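Local structure of membrane-anchored mycosin mycp1 (Mycobacterium smegmatis, 4KB5) at residues 178-183 with 310-315; 131-136 with 156-161; 285-290 with 295-300; 120-125 with 315-320. The protein cleaves the secreted protein EspB as a subtilisin-like serine protease and may both regulate ESX-1 (type VII) secretion and influence virulence. One frame throughout, in Å; residues are numbered along the deposited sequence.

Contact 1: residues 178-183 with 310-315; sequences NISEAA and GTSFSA
Asn-178, near the end of strand 176-179, reaches across to Ala-315 on the first turns of helix 311-328. Its CB points toward that helix, and a chi1 of -166° swings CG away from the backbone N, so the amide extends over the helix backbone. CG comes to 4.1 Å from Ala-315 C. OD1 lies 4.1 Å from the Ala-315 methyl CB, while ND2 is 3.6 Å from the same methyl and 2.9 Å from Ala-315 O. Ser-319 OG, one turn further along, also lies by ND2, a likely hydrogen bond whose separation is too short to be trusted. Further along the chain, Ser-180 meets Ser-312 through its CB, 3.3 Å from Ser-312 OG, while Ser-180 OG turns to a weak bond with Ile-69 O. A water donates to Ser-180 O at 3.0 Å and bonds weakly to Thr-311 OG1, bridging the strand end and the helix start. Ser-312, assigned to the charge relay system with Asp-70 and His-101, thus sits beside the C-terminal end of a central parallel strand, on the Gly-Thr-Ser helix start characteristic of the subtilisin active site.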
# COMPACT_ATOMS: atom_id res chain seq x y z
N ASN A 178 4.98 2.01 -2.56
CA ASN A 178 3.80 1.25 -2.14
C ASN A 178 4.06 0.66 -0.77
O ASN A 178 5.07 -0.02 -0.58
CB ASN A 178 3.48 0.13 -3.16
CG ASN A 178 2.08 -0.47 -2.97
OD1 ASN A 178 1.92 -1.51 -2.33
ND2 ASN A 178 1.08 0.19 -3.52
N ILE A 179 3.17 0.91 0.19
CA ILE A 179 3.35 0.39 1.53
C ILE A 179 2.23 -0.59 1.88
O ILE A 179 1.05 -0.21 1.96
CB ILE A 179 3.43 1.51 2.59
CG1 ILE A 179 4.65 2.40 2.35
CG2 ILE A 179 3.42 0.93 4.00
CD1 ILE A 179 4.77 3.59 3.29
N SER A 180 2.60 -1.86 2.10
CA SER A 180 1.62 -2.90 2.39
C SER A 180 1.24 -2.94 3.86
O SER A 180 0.14 -3.36 4.21
CB SER A 180 2.14 -4.28 1.94
OG SER A 180 3.14 -4.76 2.83
N GLU A 181 2.17 -2.51 4.71
CA GLU A 181 1.93 -2.52 6.15
C GLU A 181 0.75 -1.61 6.54
O GLU A 181 0.61 -0.50 6.03
CB GLU A 181 3.19 -2.11 6.92
CG GLU A 181 3.01 -1.87 8.42
CD GLU A 181 2.75 -3.14 9.21
OE1 GLU A 181 1.71 -3.80 9.02
OE2 GLU A 181 3.61 -3.48 10.04
N ALA A 182 -0.09 -2.12 7.41
CA ALA A 182 -1.14 -1.36 8.03
C ALA A 182 -1.08 -1.73 9.51
O ALA A 182 -1.64 -2.74 9.94
CB ALA A 182 -2.48 -1.73 7.44
N ALA A 183 -0.36 -0.91 10.28
CA ALA A 183 -0.19 -1.16 11.71
C ALA A 183 -1.40 -0.64 12.48
O ALA A 183 -1.72 0.55 12.40
CB ALA A 183 1.09 -0.50 12.20
N GLY A 310 -6.87 -8.76 -0.70
CA GLY A 310 -6.32 -7.84 0.30
C GLY A 310 -6.06 -6.42 -0.16
O GLY A 310 -5.86 -6.18 -1.35
N THR A 311 -6.05 -5.49 0.80
CA THR A 311 -5.81 -4.06 0.55
C THR A 311 -4.42 -3.70 0.03
O THR A 311 -4.27 -2.70 -0.67
CB THR A 311 -6.17 -3.19 1.78
OG1 THR A 311 -5.46 -3.64 2.94
CG2 THR A 311 -7.68 -3.26 2.04
N SER A 312 -3.40 -4.51 0.37
CA SER A 312 -2.06 -4.34 -0.21
C SER A 312 -2.08 -4.45 -1.73
O SER A 312 -1.35 -3.74 -2.43
CB SER A 312 -1.09 -5.42 0.31
OG SER A 312 -0.97 -5.37 1.72
N PHE A 313 -2.89 -5.38 -2.22
CA PHE A 313 -3.07 -5.58 -3.66
C PHE A 313 -3.85 -4.43 -4.30
O PHE A 313 -3.50 -3.98 -5.41
CB PHE A 313 -3.70 -6.96 -3.94
CG PHE A 313 -2.87 -8.13 -3.44
CD1 PHE A 313 -1.47 -8.12 -3.54
CD2 PHE A 313 -3.47 -9.25 -2.86
CE1 PHE A 313 -0.70 -9.19 -3.08
CE2 PHE A 313 -2.71 -10.33 -2.41
CZ PHE A 313 -1.33 -10.29 -2.52
N SER A 314 -4.90 -3.96 -3.62
CA SER A 314 -5.61 -2.74 -4.08
C SER A 314 -4.64 -1.57 -4.17
O SER A 314 -4.61 -0.84 -5.18
CB SER A 314 -6.73 -2.39 -3.10
OG SER A 314 -7.63 -3.48 -2.97
N ALA A 315 -3.83 -1.39 -3.13
CA ALA A 315 -2.79 -0.35 -3.12
C ALA A 315 -1.83 -0.51 -4.29
O ALA A 315 -1.46 0.47 -4.92
CB ALA A 315 -2.02 -0.37 -1.80
O HOH W 1 -2.53 -4.80 4.20

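Contact 2: residues 131-136 with 156-161; sequences LRQTSV and AGSIRS
Two torsions carry the amide of Gln-133 to Ser-158 and Ser-161 of helix 154-171: chi1 is extended (-176°), and chi2 then bends the chain (-86°) so that CD and NE2 swing up to the helix flank. NE2 becomes the atom that touches. It gives a weak hydrogen bond to Ser-158 OG, 3.4 Å long with an N-H...O angle of 155°, and lies 3.1 Å from Ser-161 OG. Ser-158 O is also close to NE2, at 3.0 Å, but the angle is too poor for a bond. A second, water-mediated connection runs alongside: one water donates to Gln-133 O at 3.0 Å and to Ser-158 OG at 2.8 Å. Ser-158 OG also lies very close to Glu-181 OE2, probably hydrogen-bonded, though the separation is too short to be reliable, while the backbone of Gln-133 pairs with Asp-70, assigned to the charge relay. The contact thereby joins the end of strand 127-132 to the helix of the beta-alpha-beta crossover that leads on to strand 176-179. With Ser-158 OG as shared acceptor, the junction rests on one weak direct bond and one water bridge, a light polar link with little apolar surface.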
# COMPACT_ATOMS: atom_id res chain seq x y z
N LEU A 131 11.90 -3.70 -0.82
CA LEU A 131 12.35 -3.53 0.56
C LEU A 131 11.47 -4.41 1.43
O LEU A 131 10.27 -4.22 1.49
CB LEU A 131 12.21 -2.06 1.01
CG LEU A 131 13.07 -0.99 0.32
CD1 LEU A 131 12.54 -0.61 -1.07
CD2 LEU A 131 13.16 0.24 1.21
N ARG A 132 12.06 -5.42 2.07
CA ARG A 132 11.29 -6.27 2.95
C ARG A 132 11.23 -5.60 4.31
O ARG A 132 12.26 -5.36 4.94
CB ARG A 132 11.88 -7.68 3.09
CG ARG A 132 11.16 -8.47 4.18
CD ARG A 132 11.37 -9.97 4.08
NE ARG A 132 12.72 -10.36 4.47
CZ ARG A 132 13.12 -11.61 4.69
NH1 ARG A 132 12.26 -12.63 4.55
NH2 ARG A 132 14.38 -11.85 5.04
N GLN A 133 10.01 -5.28 4.74
CA GLN A 133 9.81 -4.54 5.98
C GLN A 133 8.90 -5.33 6.91
O GLN A 133 8.86 -5.08 8.11
CB GLN A 133 9.23 -3.15 5.66
CG GLN A 133 9.06 -2.21 6.86
CD GLN A 133 7.73 -2.42 7.57
OE1 GLN A 133 6.72 -2.73 6.95
NE2 GLN A 133 7.74 -2.24 8.89
N THR A 134 8.17 -6.29 6.36
CA THR A 134 7.24 -7.04 7.17
C THR A 134 7.28 -8.53 6.81
O THR A 134 7.60 -8.87 5.69
CB THR A 134 5.79 -6.49 7.01
OG1 THR A 134 4.94 -7.14 7.95
CG2 THR A 134 5.26 -6.75 5.62
N SER A 135 6.92 -9.39 7.77
CA SER A 135 6.90 -10.83 7.54
C SER A 135 6.14 -11.54 8.67
O SER A 135 6.25 -11.16 9.84
CB SER A 135 8.33 -11.39 7.49
OG SER A 135 8.30 -12.81 7.36
N VAL A 136 5.38 -12.57 8.32
CA VAL A 136 4.74 -13.42 9.31
C VAL A 136 5.61 -14.66 9.61
O VAL A 136 5.51 -15.28 10.68
CB VAL A 136 3.29 -13.80 8.90
CG1 VAL A 136 3.27 -14.85 7.80
CG2 VAL A 136 2.49 -14.26 10.10
N ALA A 156 4.72 -1.30 17.36
CA ALA A 156 5.59 -0.13 17.45
C ALA A 156 6.93 -0.37 16.77
O ALA A 156 7.44 0.50 16.06
CB ALA A 156 5.79 0.28 18.91
N GLY A 157 7.49 -1.57 16.97
CA GLY A 157 8.73 -1.94 16.29
C GLY A 157 8.54 -1.88 14.78
O GLY A 157 9.38 -1.34 14.05
N SER A 158 7.40 -2.39 14.32
CA SER A 158 7.08 -2.36 12.91
C SER A 158 6.97 -0.92 12.38
O SER A 158 7.53 -0.59 11.33
CB SER A 158 5.81 -3.15 12.64
OG SER A 158 5.56 -3.17 11.26
N ILE A 159 6.28 -0.06 13.14
CA ILE A 159 6.20 1.38 12.82
C ILE A 159 7.57 2.05 12.69
O ILE A 159 7.83 2.78 11.73
CB ILE A 159 5.30 2.15 13.83
CG1 ILE A 159 3.82 1.94 13.45
CG2 ILE A 159 5.62 3.64 13.85
CD1 ILE A 159 2.82 2.17 14.57
N ARG A 160 8.46 1.79 13.66
CA ARG A 160 9.80 2.39 13.60
C ARG A 160 10.64 1.87 12.44
O ARG A 160 11.39 2.63 11.83
CB ARG A 160 10.55 2.20 14.93
CG ARG A 160 10.01 3.05 16.09
CD ARG A 160 10.88 2.94 17.34
NE ARG A 160 11.00 1.56 17.81
CZ ARG A 160 10.18 0.98 18.68
NH1 ARG A 160 9.16 1.65 19.20
NH2 ARG A 160 10.37 -0.28 19.03
N SER A 161 10.53 0.58 12.13
CA SER A 161 11.29 0.07 10.97
C SER A 161 10.69 0.58 9.66
O SER A 161 11.42 0.91 8.73
CB SER A 161 11.41 -1.46 10.99
OG SER A 161 10.15 -2.06 10.83
O HOH W 2 7.09 -5.34 10.46

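Contact 3: residues 285-290 with 295-300; sequences NLTSLG and PVNATP
A beta hairpin, strands 288-289 and 295-299, brings Ser-288 opposite Val-296 as an antiparallel hydrogen-bonded pair; strand 306-307 completes its small three-stranded sheet on the far side of 295-299. Ser-288 N donates to Val-296 O at 2.9 Å, and Val-296 N returns a short bond of 2.6 Å to Ser-288 O. The same Ser-288 O is touched by Val-296 CG2 at 3.4 Å: a chi1 of -54° puts CG1 anti to the carbonyl carbon and so leaves CG2 between the backbone N and the carbonyl carbon, while CG1 itself lies 4.1 Å from Gly-290 CA. At the neighbouring non-hydrogen-bonded pair, Leu-289 starts away from its partner, but its CD2 curls back to 3.8 Å from Pro-295 N. Beyond Ser-288 the chains stay close at Thr-287 and Asn-297, but a water takes over the linking. Asn-297 CB rests 3.2 Å from Leu-286 O, and the water donates to both Leu-286 O and Asn-297 O. The amide of Asn-297 turns to the N-terminal part of the chain, with OD1 accepting from Met-35 N and ND2 bonded to Ser-38 OG; Asn-297 and Ala-298 together form a classic beta bulge facing Thr-33. Ser-288 OG, for its part, bonds to Met-104 O of helix 102-110. Two direct backbone bonds and one water therefore zip the hairpin, while Ser-288 and Asn-297 direct their polar ends to helix 102-110 and to Met-35 and Ser-38, consistent with the N-terminal extension that wraps around the catalytic domain being anchored here.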
# COMPACT_ATOMS: atom_id res chain seq x y z
N ASN A 285 -10.14 -12.00 -5.29
CA ASN A 285 -10.00 -13.03 -6.35
C ASN A 285 -9.06 -12.57 -7.45
O ASN A 285 -9.39 -12.68 -8.64
CB ASN A 285 -11.37 -13.35 -6.96
CG ASN A 285 -12.37 -13.83 -5.93
OD1 ASN A 285 -12.09 -14.76 -5.18
ND2 ASN A 285 -13.53 -13.19 -5.88
N LEU A 286 -7.90 -12.05 -7.08
CA LEU A 286 -6.99 -11.49 -8.07
C LEU A 286 -6.10 -12.54 -8.68
O LEU A 286 -5.96 -13.64 -8.15
CB LEU A 286 -6.11 -10.39 -7.45
CG LEU A 286 -6.88 -9.27 -6.74
CD1 LEU A 286 -5.87 -8.33 -6.10
CD2 LEU A 286 -7.77 -8.54 -7.72
N THR A 287 -5.51 -12.19 -9.82
CA THR A 287 -4.43 -12.95 -10.43
C THR A 287 -3.14 -12.14 -10.34
O THR A 287 -3.15 -10.93 -10.58
CB THR A 287 -4.74 -13.26 -11.90
OG1 THR A 287 -5.96 -14.00 -11.96
CG2 THR A 287 -3.62 -14.10 -12.56
N SER A 288 -2.05 -12.83 -10.03
CA SER A 288 -0.73 -12.22 -10.00
C SER A 288 0.31 -13.28 -10.35
O SER A 288 -0.03 -14.43 -10.63
CB SER A 288 -0.36 -11.80 -8.58
OG SER A 288 0.59 -10.75 -8.58
N LEU A 289 1.58 -12.89 -10.33
CA LEU A 289 2.69 -13.75 -10.78
C LEU A 289 3.45 -14.28 -9.59
O LEU A 289 3.57 -13.59 -8.56
CB LEU A 289 3.66 -12.99 -11.70
CG LEU A 289 3.12 -12.42 -13.01
CD1 LEU A 289 4.25 -11.77 -13.82
CD2 LEU A 289 2.38 -13.46 -13.86
N GLY A 290 3.97 -15.50 -9.72
CA GLY A 290 4.62 -16.20 -8.62
C GLY A 290 6.12 -16.07 -8.66
O GLY A 290 6.67 -15.19 -9.35
N PRO A 295 1.85 -17.25 -13.76
CA PRO A 295 0.62 -16.80 -13.12
C PRO A 295 0.21 -17.65 -11.93
O PRO A 295 0.37 -18.88 -11.93
CB PRO A 295 -0.44 -16.92 -14.24
CG PRO A 295 0.34 -16.93 -15.51
CD PRO A 295 1.64 -17.62 -15.17
N VAL A 296 -0.33 -16.98 -10.91
CA VAL A 296 -0.83 -17.64 -9.71
C VAL A 296 -1.92 -16.79 -9.07
O VAL A 296 -1.80 -15.56 -9.01
CB VAL A 296 0.28 -17.89 -8.68
CG1 VAL A 296 1.44 -18.64 -9.33
CG2 VAL A 296 0.76 -16.57 -8.09
N ASN A 297 -3.00 -17.43 -8.61
CA ASN A 297 -4.13 -16.70 -8.04
C ASN A 297 -4.57 -17.17 -6.66
O ASN A 297 -5.67 -16.87 -6.21
CB ASN A 297 -5.29 -16.66 -9.03
CG ASN A 297 -5.75 -18.05 -9.44
OD1 ASN A 297 -5.23 -19.06 -8.97
ND2 ASN A 297 -6.73 -18.10 -10.34
N ALA A 298 -3.69 -17.90 -5.98
CA ALA A 298 -3.99 -18.44 -4.66
C ALA A 298 -2.76 -18.58 -3.79
O ALA A 298 -1.63 -18.53 -4.27
CB ALA A 298 -4.71 -19.78 -4.79
N THR A 299 -2.99 -18.74 -2.50
CA THR A 299 -1.95 -19.21 -1.59
C THR A 299 -2.55 -20.42 -0.85
O THR A 299 -3.78 -20.55 -0.80
CB THR A 299 -1.51 -18.14 -0.57
OG1 THR A 299 -2.65 -17.74 0.20
CG2 THR A 299 -0.89 -16.92 -1.28
N PRO A 300 -1.70 -21.32 -0.31
CA PRO A 300 -2.21 -22.49 0.41
C PRO A 300 -2.97 -22.12 1.68
O PRO A 300 -2.62 -21.16 2.35
CB PRO A 300 -0.94 -23.27 0.77
CG PRO A 300 0.11 -22.77 -0.17
CD PRO A 300 -0.23 -21.32 -0.36
O HOH W 3 -7.48 -15.26 -6.62

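Contact 4: residues 120-125 with 315-320; sequences VGMAPD and AAYVSG
Met-122, in the loop between helix 102-110 and strand 127-132, packs against Tyr-317 and Gly-320 of helix 311-328, the subtilisin-fold helix whose first turn carries Ser-312, assigned as the charge-relay serine. Apolar contacts carry nearly all of this buried interface, and no direct hydrogen bond crosses it. The Met-122 side chain leaves its backbone with CG opposite N (chi1 -180°), then bends at chi2 and again at chi3, so that it passes across Gly-320 and its methyl turns back to Tyr-317. Near its base it rests on the glycine backbone: CB is 3.8 Å from Gly-320 CA, and CG is 3.4 Å from Gly-320 C. With no side chain at Gly-320, loop and helix approach closely, the CA atoms of Met-122 and Gly-320 being 5.0 Å apart. The methyl CE arrives at the edge of the Tyr-317 ring near its plane, 3.6 Å from CD1, and the two side chains cross at about a right angle. Ala-123 adds a lesser touch, its CB 3.8 Å from Gly-320 O. The polar links lie around this apolar patch. Met-122 and Ala-123 pair through their backbones with Ile-108 and Ile-109 of helix 102-110, and Met-122 O accepts from Gln-56 NE2. At the far end of the ring a single water bridges the two segments, 2.7 Å from Tyr-317 OH and donating a weak bond of 3.4 Å to Val-120 O.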
# COMPACT_ATOMS: atom_id res chain seq x y z
N VAL A 120 -0.95 -9.07 -17.20
CA VAL A 120 0.04 -7.99 -17.22
C VAL A 120 -0.20 -7.05 -16.02
O VAL A 120 -1.36 -6.89 -15.57
CB VAL A 120 0.08 -7.24 -18.58
CG1 VAL A 120 -1.25 -6.51 -18.87
CG2 VAL A 120 1.24 -6.26 -18.63
N GLY A 121 0.88 -6.47 -15.50
CA GLY A 121 0.78 -5.48 -14.44
C GLY A 121 0.32 -4.13 -14.99
O GLY A 121 0.29 -3.91 -16.22
N MET A 122 -0.04 -3.22 -14.09
CA MET A 122 -0.53 -1.89 -14.48
C MET A 122 0.52 -1.14 -15.30
O MET A 122 0.20 -0.51 -16.32
CB MET A 122 -0.94 -1.11 -13.21
CG MET A 122 -1.48 0.29 -13.45
SD MET A 122 -3.17 0.34 -14.08
CE MET A 122 -4.06 -0.46 -12.74
N ALA A 123 1.78 -1.23 -14.87
CA ALA A 123 2.87 -0.45 -15.46
C ALA A 123 4.09 -1.35 -15.73
O ALA A 123 5.05 -1.33 -14.95
CB ALA A 123 3.22 0.72 -14.56
N PRO A 124 4.04 -2.13 -16.84
CA PRO A 124 5.03 -3.18 -17.12
C PRO A 124 6.43 -2.70 -17.49
O PRO A 124 7.30 -3.54 -17.65
CB PRO A 124 4.41 -3.95 -18.30
CG PRO A 124 3.51 -2.96 -18.97
CD PRO A 124 2.97 -2.10 -17.85
N ASP A 125 6.63 -1.39 -17.65
CA ASP A 125 7.97 -0.86 -17.91
C ASP A 125 8.69 -0.22 -16.69
O ASP A 125 9.80 0.28 -16.84
CB ASP A 125 7.94 0.16 -19.06
CG ASP A 125 7.77 -0.49 -20.43
OD1 ASP A 125 8.26 -1.61 -20.66
OD2 ASP A 125 7.15 0.16 -21.30
N ALA A 315 -3.83 -1.39 -3.13
CA ALA A 315 -2.79 -0.35 -3.12
C ALA A 315 -1.83 -0.51 -4.29
O ALA A 315 -1.46 0.47 -4.92
CB ALA A 315 -2.02 -0.37 -1.80
N ALA A 316 -1.42 -1.76 -4.59
CA ALA A 316 -0.55 -2.03 -5.74
C ALA A 316 -1.12 -1.51 -7.07
O ALA A 316 -0.41 -0.90 -7.87
CB ALA A 316 -0.19 -3.53 -5.82
N TYR A 317 -2.41 -1.73 -7.32
CA TYR A 317 -3.01 -1.19 -8.54
C TYR A 317 -2.87 0.32 -8.64
O TYR A 317 -2.56 0.87 -9.70
CB TYR A 317 -4.48 -1.59 -8.66
CG TYR A 317 -4.64 -2.99 -9.19
CD1 TYR A 317 -4.28 -3.28 -10.51
CD2 TYR A 317 -5.12 -4.02 -8.38
CE1 TYR A 317 -4.41 -4.56 -11.01
CE2 TYR A 317 -5.25 -5.31 -8.88
CZ TYR A 317 -4.90 -5.55 -10.20
OH TYR A 317 -4.99 -6.80 -10.72
N VAL A 318 -3.08 0.99 -7.51
CA VAL A 318 -3.03 2.46 -7.45
C VAL A 318 -1.58 2.96 -7.57
O VAL A 318 -1.32 3.97 -8.26
CB VAL A 318 -3.76 2.97 -6.17
CG1 VAL A 318 -3.72 4.49 -6.09
CG2 VAL A 318 -5.21 2.50 -6.18
N SER A 319 -0.64 2.24 -6.96
CA SER A 319 0.79 2.53 -7.19
C SER A 319 1.15 2.38 -8.65
O SER A 319 1.86 3.22 -9.21
CB SER A 319 1.71 1.62 -6.35
OG SER A 319 1.57 1.92 -4.99
N GLY A 320 0.68 1.31 -9.28
CA GLY A 320 0.88 1.17 -10.73
C GLY A 320 0.31 2.36 -11.49
O GLY A 320 0.95 2.89 -12.42
O HOH W 4 -3.45 -7.14 -12.90

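Overall arrangement
Read from the N terminus, contact 4 opens first, at 120-125, and its loop is the last to close, at 315-320, enclosing the other three. Contact 2 opens and closes early within it, joining strand 127-132 to helix 154-171 further on. Contact 1 then opens at 178-183 and closes at 310-315, with the short hairpin of contact 3 nested inside; no pair of loops crosses. Contacts 1 and 4 share Ala-315 and use successive turns of helix 311-328, so this helix is tied to the central parallel sheet and to the loop after helix 102-110. Contact 2 touches contact 1 through Glu-181, and Leu-286 of contact 3 packs on Phe-313 and Tyr-317.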